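Two-component response regulator yesN (Fusobacterium nucleatum, PDB 3LSG) probably binds specific DNA sequences through this C-terminal AraC-type helix-turn-helix domain and regulates transcription as the output partner of a two-component system. Local coordinates at residues A[82-85]-A[86-89]. Numbering follows the deposited sequence.
Sequences DVNY and FITK. With PO4 (phosphate ion), chain F.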
loop_
_atom_site.group_PDB
_atom_site.type_symbol
_atom_site.label_atom_id
_atom_site.label_comp_id
_atom_site.label_asym_id
_atom_site.label_seq_id
_atom_site.Cartn_x
_atom_site.Cartn_y
_atom_site.Cartn_z
ATOM N N ASP A 82 4.412 -3.907 8.723
ATOM C CA ASP A 82 5.805 -4.187 8.377
ATOM C C ASP A 82 6.703 -3.006 8.732
ATOM O O ASP A 82 6.655 -1.976 8.065
ATOM C CB ASP A 82 5.907 -4.504 6.876
ATOM C CG ASP A 82 7.293 -5.006 6.458
ATOM O OD1 ASP A 82 8.299 -4.653 7.106
ATOM O OD2 ASP A 82 7.373 -5.770 5.472
ATOM N N VAL A 83 7.537 -3.159 9.764
ATOM C CA VAL A 83 8.413 -2.059 10.193
ATOM C C VAL A 83 9.374 -1.585 9.092
ATOM O O VAL A 83 9.692 -0.417 9.008
ATOM C CB VAL A 83 9.214 -2.414 11.467
ATOM C CG1 VAL A 83 10.089 -3.644 11.246
ATOM C CG2 VAL A 83 10.066 -1.240 11.918
ATOM N N ASN A 84 9.850 -2.491 8.249
ATOM C CA ASN A 84 10.769 -2.062 7.201
ATOM C C ASN A 84 10.073 -1.304 6.085
ATOM O O ASN A 84 10.638 -0.374 5.517
ATOM C CB ASN A 84 11.568 -3.233 6.656
ATOM C CG ASN A 84 12.587 -3.723 7.651
ATOM O OD1 ASN A 84 13.288 -2.922 8.274
ATOM N ND2 ASN A 84 12.663 -5.031 7.827
ATOM N N TYR A 85 8.834 -1.685 5.793
ATOM C CA TYR A 85 8.039 -0.948 4.821
ATOM C C TYR A 85 7.732 0.445 5.365
ATOM O O TYR A 85 7.845 1.431 4.658
ATOM C CB TYR A 85 6.749 -1.697 4.469
ATOM C CG TYR A 85 6.076 -1.158 3.215
ATOM C CD1 TYR A 85 6.715 -1.221 1.973
ATOM C CD2 TYR A 85 4.814 -0.586 3.275
ATOM C CE1 TYR A 85 6.109 -0.730 0.829
ATOM C CE2 TYR A 85 4.189 -0.097 2.140
ATOM C CZ TYR A 85 4.837 -0.169 0.918
ATOM O OH TYR A 85 4.204 0.321 -0.208
ATOM N N PHE A 86 7.334 0.515 6.630
ATOM C CA PHE A 86 7.215 1.799 7.328
ATOM C C PHE A 86 8.462 2.679 7.168
ATOM O O PHE A 86 8.362 3.850 6.838
ATOM C CB PHE A 86 6.932 1.600 8.825
ATOM C CG PHE A 86 7.190 2.849 9.663
ATOM C CD1 PHE A 86 6.373 3.973 9.539
ATOM C CD2 PHE A 86 8.245 2.899 10.544
ATOM C CE1 PHE A 86 6.614 5.123 10.292
ATOM C CE2 PHE A 86 8.484 4.040 11.313
ATOM C CZ PHE A 86 7.675 5.145 11.187
ATOM N N ILE A 87 9.637 2.109 7.397
ATOM C CA ILE A 87 10.876 2.873 7.263
ATOM C C ILE A 87 11.070 3.397 5.831
ATOM O O ILE A 87 11.465 4.550 5.636
ATOM C CB ILE A 87 12.094 2.031 7.710
ATOM C CG1 ILE A 87 12.170 1.952 9.244
ATOM C CG2 ILE A 87 13.389 2.620 7.161
ATOM C CD1 ILE A 87 13.040 0.778 9.740
ATOM N N THR A 88 10.765 2.566 4.830
ATOM C CA THR A 88 10.895 2.998 3.444
ATOM C C THR A 88 9.918 4.120 3.081
ATOM O O THR A 88 10.281 5.030 2.329
ATOM C CB THR A 88 10.737 1.845 2.428
ATOM O OG1 THR A 88 9.370 1.414 2.398
ATOM C CG2 THR A 88 11.644 0.678 2.787
ATOM N N LYS A 89 8.689 4.063 3.595
ATOM C CA LYS A 89 7.728 5.130 3.309
ATOM C C LYS A 89 8.162 6.420 4.009
ATOM O O LYS A 89 8.103 7.499 3.427
ATOM C CB LYS A 89 6.301 4.738 3.737
ATOM C CG LYS A 89 5.622 3.685 2.849
ATOM C CD LYS A 89 5.387 4.235 1.446
ATOM C CE LYS A 89 4.447 3.359 0.642
ATOM N NZ LYS A 89 4.419 3.780 -0.793
HETATM P P PO4 F . 1.354 1.707 -1.441
HETATM O O1 PO4 F . 0.349 2.780 -1.125
HETATM O O2 PO4 F . 0.818 0.772 -2.492
HETATM O O3 PO4 F . 2.616 2.365 -1.953
HETATM O O4 PO4 F . 1.650 0.923 -0.187
#
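Lys89 and Tyr85, one helical turn apart, run side by side toward the same phosphate ion. CB of Lys89 leaves the backbone 3.8 Å from Tyr85 O, the carbonyl that receives Lys89 N. CG then lies over one face of the Tyr85 ring, offset toward its rim, 4.1 Å from CE2. A bend at chi2 (-65°) turns the chain along the ring, bringing CE within 3.2 Å of Tyr85 OH, and NZ ends 2.6 Å from phosphate O3, to which it donates a hydrogen bond. Lysine suits this place because its methylenes can line an aromatic face while its ammonium reaches an anion. In Tyr85, CG anti to the backbone N (chi1 -165°) carries the ring alongside the Lys89 chain, and OH donates to phosphate O4 at 2.6 Å, near the ring plane. Tyrosine fits here because its flat ring offers the lysine methylenes a face while its hydroxyl can donate to the phosphate. Tyr85 and Lys89 of the second subunit grip the same ion, probably acquired from the crystallisation liquor.

Thr88 turns back on the helix: OG1 donates to Tyr85 O at 2.7 Å, so that carbonyl takes two bonds and the hydroxyl's proton is spent on its own helix. Asp82 is the N-cap, its short side chain letting OD1 reach back to Asn84 N (2.9 Å) and, weakly, to Tyr85 N. The apolar Phe86 packs against helices 71-77 and 48-66. Helix 83-94, N-capped by Asp82, belongs to the AraC-type helix-turn-helix domain.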